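Local structure of uncharacterized protein (Bacteroides cellulosilyticus, 5JVK) at residues R123-A128 with E165-L170; T131-D136 with Y156-A161; Y285-Y290 with P313-Y318; T461-L466 with G483-N488. The protein probably hydrolyses O-glycosidic bonds in carbohydrates, as a family 39 glycoside hydrolase of a gut symbiont. All blocks are in the same frame, centred on the assembly; numbering follows the deposited sequence.

Interaction 1. Residues R123-A128 with E165-L170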
loop_
_atom_site.group_PDB
_atom_site.type_symbol
_atom_site.label_atom_id
_atom_site.label_comp_id
_atom_site.label_asym_id
_atom_site.label_seq_id
_atom_site.Cartn_x
_atom_site.Cartn_y
_atom_site.Cartn_z
ATOM N N ARG A 123 -0.460 13.923 4.112
ATOM C CA ARG A 123 -0.452 13.820 5.575
ATOM C C ARG A 123 -1.129 12.515 6.014
ATOM O O ARG A 123 -0.664 11.853 6.945
ATOM C CB ARG A 123 -1.155 15.033 6.194
ATOM C CG ARG A 123 -1.047 15.154 7.709
ATOM C CD ARG A 123 -1.640 16.480 8.176
ATOM N NE ARG A 123 -2.250 16.390 9.507
ATOM C CZ ARG A 123 -3.099 17.282 10.031
ATOM N NH1 ARG A 123 -3.469 18.373 9.356
ATOM N NH2 ARG A 123 -3.590 17.083 11.254
ATOM N N LEU A 124 -2.219 12.153 5.336
ATOM C CA LEU A 124 -2.922 10.894 5.597
ATOM C C LEU A 124 -2.114 9.671 5.146
ATOM O O LEU A 124 -2.159 8.631 5.799
ATOM C CB LEU A 124 -4.307 10.898 4.938
ATOM C CG LEU A 124 -5.306 11.911 5.513
ATOM C CD1 LEU A 124 -6.411 12.234 4.522
ATOM C CD2 LEU A 124 -5.902 11.405 6.815
ATOM N N ILE A 125 -1.386 9.800 4.034
ATOM C CA ILE A 125 -0.466 8.750 3.575
ATOM C C ILE A 125 0.671 8.541 4.580
ATOM O O ILE A 125 1.047 7.397 4.851
ATOM C CB ILE A 125 0.108 9.050 2.162
ATOM C CG1 ILE A 125 -1.001 8.959 1.106
ATOM C CG2 ILE A 125 1.230 8.074 1.799
ATOM C CD1 ILE A 125 -0.708 9.699 -0.185
ATOM N N ARG A 126 1.208 9.638 5.117
ATOM C CA ARG A 126 2.295 9.588 6.110
ATOM C C ARG A 126 1.899 8.836 7.383
ATOM O O ARG A 126 2.655 7.989 7.863
ATOM C CB ARG A 126 2.773 11.008 6.469
ATOM C CG ARG A 126 3.739 11.108 7.649
ATOM C CD ARG A 126 5.020 10.316 7.436
ATOM N NE ARG A 126 5.890 10.378 8.612
ATOM C CZ ARG A 126 5.712 9.694 9.748
ATOM N NH1 ARG A 126 4.682 8.858 9.904
ATOM N NH2 ARG A 126 6.584 9.842 10.744
ATOM N N MET A 127 0.723 9.150 7.922
ATOM C CA MET A 127 0.247 8.526 9.163
ATOM C C MET A 127 -0.127 7.041 9.007
ATOM O O MET A 127 -0.251 6.331 10.006
ATOM C CB MET A 127 -0.929 9.323 9.749
ATOM C CG MET A 127 -0.535 10.694 10.276
ATOM S SD MET A 127 -1.889 11.573 11.088
ATOM C CE MET A 127 -2.941 11.954 9.689
ATOM N N ALA A 128 -0.325 6.586 7.768
ATOM C CA ALA A 128 -0.492 5.155 7.469
ATOM C C ALA A 128 0.833 4.377 7.474
ATOM O O ALA A 128 0.819 3.144 7.456
ATOM C CB ALA A 128 -1.195 4.970 6.134
ATOM N N GLU A 165 6.771 14.961 3.196
ATOM C CA GLU A 165 6.465 13.836 4.092
ATOM C C GLU A 165 7.491 12.690 4.023
ATOM O O GLU A 165 7.251 11.618 4.575
ATOM C CB GLU A 165 5.044 13.320 3.815
ATOM C CG GLU A 165 3.935 14.357 4.025
ATOM C CD GLU A 165 3.641 14.681 5.486
ATOM O OE1 GLU A 165 4.298 14.122 6.391
ATOM O OE2 GLU A 165 2.736 15.508 5.736
ATOM N N GLY A 166 8.633 12.927 3.372
ATOM C CA GLY A 166 9.741 11.970 3.327
ATOM C C GLY A 166 9.410 10.692 2.584
ATOM O O GLY A 166 9.674 9.594 3.078
ATOM N N ILE A 167 8.834 10.842 1.394
ATOM C CA ILE A 167 8.332 9.721 0.607
ATOM C C ILE A 167 9.018 9.723 -0.761
ATOM O O ILE A 167 9.124 10.770 -1.396
ATOM C CB ILE A 167 6.793 9.812 0.465
ATOM C CG1 ILE A 167 6.120 9.538 1.819
ATOM C CG2 ILE A 167 6.266 8.836 -0.582
ATOM C CD1 ILE A 167 4.676 9.985 1.906
ATOM N N LYS A 168 9.485 8.552 -1.195
ATOM C CA LYS A 168 10.095 8.385 -2.518
ATOM C C LYS A 168 9.017 8.052 -3.555
ATOM O O LYS A 168 8.439 6.963 -3.497
ATOM C CB LYS A 168 11.131 7.261 -2.501
ATOM C CG LYS A 168 12.365 7.550 -1.667
ATOM C CD LYS A 168 13.410 6.465 -1.872
ATOM C CE LYS A 168 14.525 6.554 -0.843
ATOM N NZ LYS A 168 15.407 5.354 -0.887
ATOM N N PRO A 169 8.747 8.967 -4.513
ATOM C CA PRO A 169 7.720 8.650 -5.507
ATOM C C PRO A 169 8.236 7.744 -6.629
ATOM O O PRO A 169 9.363 7.923 -7.096
ATOM C CB PRO A 169 7.314 10.025 -6.057
ATOM C CG PRO A 169 8.385 10.977 -5.642
ATOM C CD PRO A 169 9.399 10.253 -4.809
ATOM N N LEU A 170 7.406 6.775 -7.020
ATOM C CA LEU A 170 7.637 5.915 -8.182
ATOM C C LEU A 170 6.612 6.308 -9.240
ATOM O O LEU A 170 5.435 6.459 -8.924
ATOM C CB LEU A 170 7.470 4.448 -7.784
ATOM C CG LEU A 170 7.730 3.349 -8.829
ATOM C CD1 LEU A 170 8.283 2.095 -8.165
ATOM C CD2 LEU A 170 6.485 2.999 -9.638
#

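Interaction 2. Residues T131-D136 with Y156-A161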
loop_
_atom_site.group_PDB
_atom_site.type_symbol
_atom_site.label_atom_id
_atom_site.label_comp_id
_atom_site.label_asym_id
_atom_site.label_seq_id
_atom_site.Cartn_x
_atom_site.Cartn_y
_atom_site.Cartn_z
ATOM N N THR A 131 6.318 4.842 2.953
ATOM C CA THR A 131 7.496 5.602 2.513
ATOM C C THR A 131 7.624 5.718 0.989
ATOM O O THR A 131 8.573 6.335 0.498
ATOM C CB THR A 131 8.788 4.951 3.031
ATOM O OG1 THR A 131 8.873 3.611 2.537
ATOM C CG2 THR A 131 8.810 4.948 4.546
ATOM N N ARG A 132 6.693 5.113 0.247
ATOM C CA ARG A 132 6.674 5.195 -1.212
ATOM C C ARG A 132 5.255 5.435 -1.707
ATOM O O ARG A 132 4.288 5.023 -1.064
ATOM C CB ARG A 132 7.206 3.904 -1.832
ATOM C CG ARG A 132 8.650 3.581 -1.491
ATOM C CD ARG A 132 9.056 2.256 -2.108
ATOM N NE ARG A 132 10.396 1.828 -1.705
ATOM C CZ ARG A 132 11.542 2.287 -2.211
ATOM N NH1 ARG A 132 11.558 3.225 -3.159
ATOM N NH2 ARG A 132 12.694 1.803 -1.756
ATOM N N ILE A 133 5.140 6.113 -2.847
ATOM C CA ILE A 133 3.864 6.244 -3.550
ATOM C C ILE A 133 4.051 5.978 -5.037
ATOM O O ILE A 133 5.123 6.224 -5.585
ATOM C CB ILE A 133 3.177 7.615 -3.323
ATOM C CG1 ILE A 133 4.048 8.789 -3.817
ATOM C CG2 ILE A 133 2.792 7.774 -1.857
ATOM C CD1 ILE A 133 3.762 9.251 -5.234
ATOM N N ARG A 134 3.005 5.455 -5.670
ATOM C CA ARG A 134 2.993 5.201 -7.105
ATOM C C ARG A 134 1.877 6.012 -7.739
ATOM O O ARG A 134 0.757 6.034 -7.226
ATOM C CB ARG A 134 2.783 3.714 -7.387
ATOM C CG ARG A 134 2.764 3.341 -8.864
ATOM C CD ARG A 134 2.720 1.834 -9.010
ATOM N NE ARG A 134 2.705 1.372 -10.400
ATOM C CZ ARG A 134 1.623 1.027 -11.106
ATOM N NH1 ARG A 134 0.391 1.098 -10.599
ATOM N NH2 ARG A 134 1.776 0.605 -12.355
ATOM N N THR A 135 2.181 6.676 -8.852
ATOM C CA THR A 135 1.155 7.368 -9.626
ATOM C C THR A 135 1.508 7.445 -11.108
ATOM O O THR A 135 2.652 7.219 -11.504
ATOM C CB THR A 135 0.852 8.766 -9.049
ATOM O OG1 THR A 135 -0.360 9.265 -9.627
ATOM C CG2 THR A 135 1.996 9.745 -9.301
ATOM N N ASP A 136 0.498 7.761 -11.911
ATOM C CA ASP A 136 0.605 7.716 -13.364
ATOM C C ASP A 136 1.201 8.987 -13.941
ATOM O O ASP A 136 1.111 10.065 -13.349
ATOM C CB ASP A 136 -0.771 7.498 -13.993
ATOM C CG ASP A 136 -1.390 6.188 -13.585
ATOM O OD1 ASP A 136 -1.042 5.148 -14.187
ATOM O OD2 ASP A 136 -2.230 6.203 -12.658
ATOM N N TYR A 156 4.529 18.011 -10.454
ATOM C CA TYR A 156 5.191 18.877 -9.468
ATOM C C TYR A 156 4.483 18.820 -8.110
ATOM O O TYR A 156 5.143 18.812 -7.069
ATOM C CB TYR A 156 5.267 20.336 -9.960
ATOM C CG TYR A 156 6.203 20.565 -11.138
ATOM C CD1 TYR A 156 7.564 20.263 -11.042
ATOM C CD2 TYR A 156 5.735 21.102 -12.341
ATOM C CE1 TYR A 156 8.426 20.473 -12.112
ATOM C CE2 TYR A 156 6.590 21.317 -13.417
ATOM C CZ TYR A 156 7.935 21.003 -13.295
ATOM O OH TYR A 156 8.790 21.212 -14.352
ATOM N N GLN A 157 3.148 18.781 -8.134
ATOM C CA GLN A 157 2.332 18.637 -6.918
ATOM C C GLN A 157 2.612 17.322 -6.180
ATOM O O GLN A 157 2.840 17.331 -4.965
ATOM C CB GLN A 157 0.832 18.742 -7.243
ATOM C CG GLN A 157 0.363 20.146 -7.604
ATOM C CD GLN A 157 -1.115 20.197 -7.970
ATOM O OE1 GLN A 157 -1.525 19.672 -9.007
ATOM N NE2 GLN A 157 -1.922 20.838 -7.125
ATOM N N PHE A 158 2.594 16.212 -6.922
ATOM C CA PHE A 158 2.896 14.876 -6.371
ATOM C C PHE A 158 4.291 14.796 -5.744
ATOM O O PHE A 158 4.437 14.340 -4.608
ATOM C CB PHE A 158 2.762 13.770 -7.445
ATOM C CG PHE A 158 1.427 13.073 -7.444
ATOM C CD1 PHE A 158 0.534 13.225 -8.504
ATOM C CD2 PHE A 158 1.064 12.251 -6.382
ATOM C CE1 PHE A 158 -0.694 12.577 -8.498
ATOM C CE2 PHE A 158 -0.163 11.602 -6.372
ATOM C CZ PHE A 158 -1.043 11.766 -7.430
ATOM N N VAL A 159 5.298 15.253 -6.485
ATOM C CA VAL A 159 6.699 15.112 -6.073
ATOM C C VAL A 159 7.056 16.014 -4.883
ATOM O O VAL A 159 7.741 15.567 -3.962
ATOM C CB VAL A 159 7.666 15.334 -7.263
ATOM C CG1 VAL A 159 9.125 15.324 -6.809
ATOM C CG2 VAL A 159 7.450 14.258 -8.319
ATOM N N SER A 160 6.599 17.265 -4.892
ATOM C CA SER A 160 6.880 18.185 -3.778
ATOM C C SER A 160 6.166 17.751 -2.492
ATOM O O SER A 160 6.754 17.803 -1.410
ATOM C CB SER A 160 6.517 19.632 -4.138
ATOM O OG SER A 160 5.119 19.844 -4.111
ATOM N N ALA A 161 4.911 17.317 -2.622
ATOM C CA ALA A 161 4.149 16.772 -1.492
ATOM C C ALA A 161 4.774 15.495 -0.918
ATOM O O ALA A 161 4.709 15.266 0.289
ATOM C CB ALA A 161 2.703 16.514 -1.894
#

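Interaction 3. Residues Y285-Y290 with P313-Y318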
loop_
_atom_site.group_PDB
_atom_site.type_symbol
_atom_site.label_atom_id
_atom_site.label_comp_id
_atom_site.label_asym_id
_atom_site.label_seq_id
_atom_site.Cartn_x
_atom_site.Cartn_y
_atom_site.Cartn_z
ATOM N N TYR A 285 12.052 -5.399 -12.894
ATOM C CA TYR A 285 10.713 -5.550 -13.469
ATOM C C TYR A 285 9.659 -5.529 -12.376
ATOM O O TYR A 285 9.982 -5.653 -11.195
ATOM C CB TYR A 285 10.601 -6.833 -14.311
ATOM C CG TYR A 285 10.643 -8.137 -13.533
ATOM C CD1 TYR A 285 9.465 -8.802 -13.170
ATOM C CD2 TYR A 285 11.858 -8.719 -13.180
ATOM C CE1 TYR A 285 9.503 -9.999 -12.465
ATOM C CE2 TYR A 285 11.904 -9.914 -12.478
ATOM C CZ TYR A 285 10.727 -10.549 -12.121
ATOM O OH TYR A 285 10.790 -11.734 -11.424
ATOM N N SER A 286 8.402 -5.364 -12.780
ATOM C CA SER A 286 7.288 -5.291 -11.841
ATOM C C SER A 286 6.223 -6.355 -12.092
ATOM O O SER A 286 6.032 -6.801 -13.227
ATOM C CB SER A 286 6.648 -3.902 -11.875
ATOM O OG SER A 286 6.123 -3.609 -13.157
ATOM N N ILE A 287 5.536 -6.738 -11.013
ATOM C CA ILE A 287 4.405 -7.669 -11.062
ATOM C C ILE A 287 3.191 -7.083 -10.337
ATOM O O ILE A 287 3.337 -6.272 -9.421
ATOM C CB ILE A 287 4.754 -9.046 -10.453
ATOM C CG1 ILE A 287 5.299 -8.914 -9.025
ATOM C CG2 ILE A 287 5.764 -9.767 -11.336
ATOM C CD1 ILE A 287 5.152 -10.178 -8.213
ATOM N N HIS A 288 2.000 -7.510 -10.754
ATOM C CA HIS A 288 0.735 -7.135 -10.120
ATOM C C HIS A 288 0.040 -8.410 -9.621
ATOM O O HIS A 288 -0.998 -8.799 -10.160
ATOM C CB HIS A 288 -0.167 -6.402 -11.127
ATOM C CG HIS A 288 0.263 -5.001 -11.440
ATOM N ND1 HIS A 288 -0.526 -4.138 -12.167
ATOM C CD2 HIS A 288 1.379 -4.304 -11.117
ATOM C CE1 HIS A 288 0.092 -2.978 -12.295
ATOM N NE2 HIS A 288 1.247 -3.050 -11.663
ATOM N N PRO A 289 0.606 -9.074 -8.593
ATOM C CA PRO A 289 0.127 -10.406 -8.214
ATOM C C PRO A 289 -1.153 -10.369 -7.368
ATOM O O PRO A 289 -1.125 -10.676 -6.176
ATOM C CB PRO A 289 1.311 -10.963 -7.420
ATOM C CG PRO A 289 1.828 -9.762 -6.704
ATOM C CD PRO A 289 1.687 -8.628 -7.693
ATOM N N TYR A 290 -2.268 -10.003 -7.992
ATOM C CA TYR A 290 -3.554 -9.939 -7.300
ATOM C C TYR A 290 -4.033 -11.347 -6.953
ATOM O O TYR A 290 -4.119 -12.208 -7.827
ATOM C CB TYR A 290 -4.612 -9.230 -8.155
ATOM C CG TYR A 290 -4.496 -7.720 -8.172
ATOM C CD1 TYR A 290 -5.114 -6.950 -7.191
ATOM C CD2 TYR A 290 -3.789 -7.055 -9.180
ATOM C CE1 TYR A 290 -5.028 -5.566 -7.201
ATOM C CE2 TYR A 290 -3.699 -5.669 -9.197
ATOM C CZ TYR A 290 -4.321 -4.930 -8.202
ATOM O OH TYR A 290 -4.245 -3.556 -8.192
ATOM N N PRO A 313 3.972 -16.782 0.022
ATOM C CA PRO A 313 5.040 -17.733 0.378
ATOM C C PRO A 313 5.624 -18.564 -0.782
ATOM O O PRO A 313 6.750 -19.050 -0.667
ATOM C CB PRO A 313 4.366 -18.647 1.405
ATOM C CG PRO A 313 3.273 -17.818 1.985
ATOM C CD PRO A 313 2.764 -17.001 0.838
ATOM N N THR A 314 4.874 -18.729 -1.871
ATOM C CA THR A 314 5.366 -19.419 -3.064
ATOM C C THR A 314 5.994 -18.452 -4.059
ATOM O O THR A 314 7.088 -18.706 -4.564
ATOM C CB THR A 314 4.229 -20.178 -3.774
ATOM O OG1 THR A 314 3.625 -21.095 -2.857
ATOM C CG2 THR A 314 4.748 -20.946 -4.984
ATOM N N VAL A 315 5.293 -17.357 -4.346
ATOM C CA VAL A 315 5.711 -16.399 -5.377
ATOM C C VAL A 315 6.985 -15.622 -5.000
ATOM O O VAL A 315 7.861 -15.438 -5.850
ATOM C CB VAL A 315 4.567 -15.411 -5.729
ATOM C CG1 VAL A 315 5.045 -14.296 -6.660
ATOM C CG2 VAL A 315 3.396 -16.153 -6.363
ATOM N N TRP A 316 7.085 -15.173 -3.748
ATOM C CA TRP A 316 8.218 -14.331 -3.328
ATOM C C TRP A 316 9.568 -15.068 -3.477
ATOM O O TRP A 316 10.463 -14.548 -4.147
ATOM C CB TRP A 316 8.034 -13.744 -1.907
ATOM C CG TRP A 316 7.416 -12.344 -1.833
ATOM C CD1 TRP A 316 7.909 -11.276 -1.132
ATOM C CD2 TRP A 316 6.210 -11.877 -2.463
ATOM N NE1 TRP A 316 7.094 -10.183 -1.284
ATOM C CE2 TRP A 316 6.043 -10.521 -2.092
ATOM C CE3 TRP A 316 5.255 -12.470 -3.300
ATOM C CZ2 TRP A 316 4.961 -9.746 -2.532
ATOM C CZ3 TRP A 316 4.174 -11.695 -3.740
ATOM C CH2 TRP A 316 4.041 -10.348 -3.351
ATOM N N PRO A 317 9.713 -16.281 -2.889
ATOM C CA PRO A 317 10.947 -17.059 -3.109
ATOM C C PRO A 317 11.199 -17.485 -4.557
ATOM O O PRO A 317 12.357 -17.595 -4.960
ATOM C CB PRO A 317 10.744 -18.305 -2.236
ATOM C CG PRO A 317 9.767 -17.889 -1.206
ATOM C CD PRO A 317 8.829 -16.963 -1.926
ATOM N N TYR A 318 10.132 -17.731 -5.318
ATOM C CA TYR A 318 10.252 -18.140 -6.721
ATOM C C TYR A 318 10.869 -17.046 -7.600
ATOM O O TYR A 318 11.755 -17.333 -8.399
ATOM C CB TYR A 318 8.892 -18.592 -7.280
ATOM C CG TYR A 318 8.865 -18.813 -8.783
ATOM C CD1 TYR A 318 9.475 -19.930 -9.366
ATOM C CD2 TYR A 318 8.222 -17.905 -9.623
ATOM C CE1 TYR A 318 9.445 -20.129 -10.743
ATOM C CE2 TYR A 318 8.185 -18.093 -10.993
ATOM C CZ TYR A 318 8.795 -19.201 -11.554
ATOM O OH TYR A 318 8.745 -19.364 -12.925
#

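Interaction 4. Residues T461-L466 with G483-N488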
loop_
_atom_site.group_PDB
_atom_site.type_symbol
_atom_site.label_atom_id
_atom_site.label_comp_id
_atom_site.label_asym_id
_atom_site.label_seq_id
_atom_site.Cartn_x
_atom_site.Cartn_y
_atom_site.Cartn_z
ATOM N N THR A 461 10.410 -15.290 25.155
ATOM C CA THR A 461 11.083 -14.374 26.072
ATOM C C THR A 461 10.353 -14.494 27.415
ATOM O O THR A 461 9.278 -15.105 27.486
ATOM C CB THR A 461 11.002 -12.918 25.547
ATOM O OG1 THR A 461 11.151 -12.902 24.118
ATOM C CG2 THR A 461 12.078 -12.029 26.173
ATOM N N ASP A 462 10.928 -13.931 28.478
ATOM C CA ASP A 462 10.243 -13.860 29.779
ATOM C C ASP A 462 8.953 -13.041 29.682
ATOM O O ASP A 462 8.841 -12.128 28.860
ATOM C CB ASP A 462 11.151 -13.263 30.863
ATOM C CG ASP A 462 12.359 -14.137 31.176
ATOM O OD1 ASP A 462 12.267 -15.380 31.062
ATOM O OD2 ASP A 462 13.410 -13.570 31.543
ATOM N N VAL A 463 7.996 -13.372 30.540
ATOM C CA VAL A 463 6.638 -12.822 30.461
ATOM C C VAL A 463 6.595 -11.323 30.806
ATOM O O VAL A 463 5.859 -10.561 30.176
ATOM C CB VAL A 463 5.664 -13.635 31.351
ATOM C CG1 VAL A 463 4.287 -12.985 31.411
ATOM C CG2 VAL A 463 5.553 -15.065 30.831
ATOM N N ASP A 464 7.389 -10.913 31.794
ATOM C CA ASP A 464 7.523 -9.493 32.157
ATOM C C ASP A 464 8.199 -8.616 31.087
ATOM O O ASP A 464 8.096 -7.391 31.156
ATOM C CB ASP A 464 8.245 -9.337 33.508
ATOM C CG ASP A 464 9.699 -9.813 33.475
ATOM O OD1 ASP A 464 10.026 -10.735 32.694
ATOM O OD2 ASP A 464 10.511 -9.269 34.253
ATOM N N LYS A 465 8.882 -9.232 30.115
ATOM C CA LYS A 465 9.469 -8.516 28.967
ATOM C C LYS A 465 8.595 -8.542 27.695
ATOM O O LYS A 465 9.101 -8.287 26.601
ATOM C CB LYS A 465 10.855 -9.092 28.642
ATOM C CG LYS A 465 11.859 -8.997 29.779
ATOM C CD LYS A 465 13.212 -9.559 29.366
ATOM C CE LYS A 465 14.172 -9.631 30.547
ATOM N NZ LYS A 465 15.444 -10.325 30.195
ATOM N N LEU A 466 7.295 -8.820 27.833
ATOM C CA LEU A 466 6.390 -8.903 26.685
ATOM C C LEU A 466 5.152 -8.021 26.846
ATOM O O LEU A 466 4.574 -7.937 27.932
ATOM C CB LEU A 466 5.963 -10.357 26.448
ATOM C CG LEU A 466 7.042 -11.318 25.930
ATOM C CD1 LEU A 466 6.535 -12.751 25.960
ATOM C CD2 LEU A 466 7.498 -10.947 24.527
ATOM N N GLY A 483 3.559 -21.579 31.855
ATOM C CA GLY A 483 4.681 -21.290 30.958
ATOM C C GLY A 483 4.351 -21.189 29.472
ATOM O O GLY A 483 5.269 -21.103 28.651
ATOM N N TYR A 484 3.061 -21.194 29.123
ATOM C CA TYR A 484 2.601 -21.034 27.740
ATOM C C TYR A 484 1.692 -19.818 27.638
ATOM O O TYR A 484 0.818 -19.620 28.483
ATOM C CB TYR A 484 1.828 -22.271 27.277
ATOM C CG TYR A 484 2.701 -23.456 26.956
ATOM C CD1 TYR A 484 3.283 -24.212 27.973
ATOM C CD2 TYR A 484 2.945 -23.832 25.633
ATOM C CE1 TYR A 484 4.089 -25.305 27.685
ATOM C CE2 TYR A 484 3.750 -24.924 25.335
ATOM C CZ TYR A 484 4.317 -25.658 26.362
ATOM O OH TYR A 484 5.114 -26.740 26.077
ATOM N N LEU A 485 1.897 -19.015 26.598
ATOM C CA LEU A 485 1.023 -17.887 26.311
ATOM C C LEU A 485 -0.198 -18.399 25.552
ATOM O O LEU A 485 -0.053 -18.986 24.481
ATOM C CB LEU A 485 1.755 -16.830 25.484
ATOM C CG LEU A 485 3.043 -16.279 26.097
ATOM C CD1 LEU A 485 3.743 -15.352 25.116
ATOM C CD2 LEU A 485 2.760 -15.560 27.406
ATOM N N VAL A 486 -1.389 -18.185 26.116
ATOM C CA VAL A 486 -2.649 -18.578 25.476
ATOM C C VAL A 486 -3.076 -17.441 24.554
ATOM O O VAL A 486 -3.460 -16.376 25.037
ATOM C CB VAL A 486 -3.768 -18.862 26.510
ATOM C CG1 VAL A 486 -5.037 -19.348 25.816
ATOM C CG2 VAL A 486 -3.302 -19.880 27.545
ATOM N N LEU A 487 -2.999 -17.671 23.242
ATOM C CA LEU A 487 -3.324 -16.659 22.230
ATOM C C LEU A 487 -4.620 -17.004 21.508
ATOM O O LEU A 487 -4.758 -18.106 20.978
ATOM C CB LEU A 487 -2.202 -16.551 21.196
ATOM C CG LEU A 487 -0.810 -16.172 21.701
ATOM C CD1 LEU A 487 0.174 -16.153 20.542
ATOM C CD2 LEU A 487 -0.830 -14.825 22.406
ATOM N N ASN A 488 -5.551 -16.051 21.481
ATOM C CA ASN A 488 -6.820 -16.202 20.773
ATOM C C ASN A 488 -6.680 -15.593 19.387
ATOM O O ASN A 488 -6.875 -14.391 19.202
ATOM C CB ASN A 488 -7.950 -15.534 21.557
ATOM C CG ASN A 488 -8.197 -16.204 22.896
ATOM O OD1 ASN A 488 -8.351 -17.424 22.972
ATOM N ND2 ASN A 488 -8.225 -15.409 23.964
#

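Interaction 1. Residues R123-A128 with E165-L170
With its CG set opposite the backbone N (chi1 171°) and a sharp bend at chi2 (59°), R126 lays the start of its aliphatic chain against E165, which is itself folded back at chi2 (-73°). The two side chains meet at about a right angle. The carboxylate touches methylenes: OE1 of E165 lies 3.3 Å from CG of R126 and 3.5 Å from its CB. NE of R126 stays 4.6 Å from OE1 of E165, and the carboxylate and guanidinium planes are almost perpendicular. The other carboxylate oxygen, OE2 of E165, approaches the helix backbone, 3.6 Å from CA of R123. A second, wholly apolar touch lies deeper, where CG2 of I125 meets CD1 of I167 at 3.9 Å, the two isoleucines also crossing nearly at right angles.

The guanidinium of R126 finds its partner elsewhere: NH2 bonds to the carbonyl of I97, and the backbone O of E165 comes to an edge of the group, close to its plane. R102 bonds through NH2 to the carbonyl of G166 and weakly through NH1 to that of E165. In the eight-stranded (beta/alpha) barrel, the contact thus ties the C-terminal part of helix 118-127 to the turn that begins at E165, after helix 153-164.

Opposite charges placed this near without touching probably attract through space, but the contact itself is van der Waals, and the pair illustrates how an arginine and a glutamate can pack without forming a salt bridge.

Interaction 2. Residues T131-D136 with Y156-A161
F158 and T135 bury most of the surface here, and they do so by setting a methyl group on an aromatic face. CG2 of T135 stands 3.7 Å from the centroid of the F158 ring, only 6° off the ring normal, a textbook CH-pi contact. The threonine can offer that methyl because its OG1 is turned opposite the backbone N (chi1 -166°), which puts CG2 between N and the carbonyl carbon. OG1 of T135 nevertheless passes 3.4 Å from CZ of F158; its polar need is met by a hydrogen bond with the carbonyl of V110. I133, two residues back on the same side of the strand, adds a looser touch: its CD1 reaches CD2 of F158 at 4.2 Å, arriving obliquely.

The whole contact is buried and belongs to the layer between the barrel wall and its helical coat. Helix 153-164 lies over strand 132-138, which precedes it in the chain. Helix 118-127 fills in alongside, with Y118 meeting the F158 ring edge-to-face and F122 touching both F158 and I133. Within the wall, strand 132-138 runs parallel between strands 106-109 and 168-174.

Interaction 3. Residues Y285-Y290 with P313-Y318
P289 and W316 meet at about a right angle, the proline ring corner directed at the far end of the indole. CG of P289 lies 4.1 Å from CH2 of W316, approaching the ring obliquely. W316 leaves the helix pointing away from the strand, but its length and its first torsion (chi1 -94°) carry the six-membered ring back to the proline. The other end of the indole is anchored, since NE1 of W316 hydrogen-bonds to OG of S364, which probably limits how far the ring can swing.

Beside this pair, I287 and V315 both point toward the opposite segment. CD1 of I287 comes to 4.4 Å from CG1 of V315, a light touch between branch ends. All four side chains are buried, and the two segments are held together here by apolar surfaces alone.

P289 is the centre of an inverse gamma turn, in which N of Y290 bonds to O of H288 at 2.8 Å; the chain bends at P289, and the proline ring faces the helix. In the helix, the tertiary amide nitrogen of P317 has no hydrogen to give to the preceding turn, and a kink results.

Helix 312-325 thus packs on the outside of the barrel, against I287 and P289 on the barrel wall. Neighbouring strand 335-341 lends V338 to P289, helix 350-366 supplies S364, and Y285 touches I270 of helix 270-275.

Interaction 4. Residues T461-L466 with G483-N488
L485 is shared between two partners, one for each of its methyl groups. CD1 of L485 meets CD1 of L466 at 3.9 Å, the methyl ends touching while the side chains run at a slant to one another. Its second methyl, CD2, lies a looser 4.4 Å from CG2 of V463. Both leucines have CG opposite the carbonyl carbon (chi1 -70° in L466, -57° in L485), and each extends its branch end toward the other. Outside the pair of segments, L485 also rests on L496, and V463 on L478 and V480, all of them aliphatic contacts.

The contact bridges two antiparallel sheets of the C-terminal beta region. Strand 484-489 pairs with strand 453-458, whereas L466 opens strand 466-469, which belongs to the larger sheet and lies next to strand 494-498; leucines from both sheets therefore face a common interior.

Within 461-466 the hydrogen bonds are of the backbone. A short 3-10 turn precedes L466, where N of K465 bonds to O of D462 at 3.2 Å and N of L466 to O of V463 at 3.3 Å, bringing V463 and L466 onto the face that meets L485. Across the strands, L485 is backbone hydrogen-bonded to V457, and K465 to K499, while OD1 of N488 bonds to OG1 of T454.

Interactions 1 and 2 are immediate neighbours, with centres about 8 Å apart. Strands 132-138 and 168-174 join them, through probable hydrogen bonds from N of L170 to O of I133 (2.8 Å) and from N of K168 to O of T131 (2.9 Å). Interaction 3 belongs to the same barrel, its centre about 24 Å from each of theirs; it meets interaction 2 where NH2 of R134 passes 3.8 Å from NE2 of H288. R134 forms salt bridges with E219 and E340, and H288 bonds to E223; E223 and E340 fit the acid/base and nucleophile positions of clan GH-A relatives. Interaction 4 stands apart, about 19 Å from interaction 3 between nearest atoms.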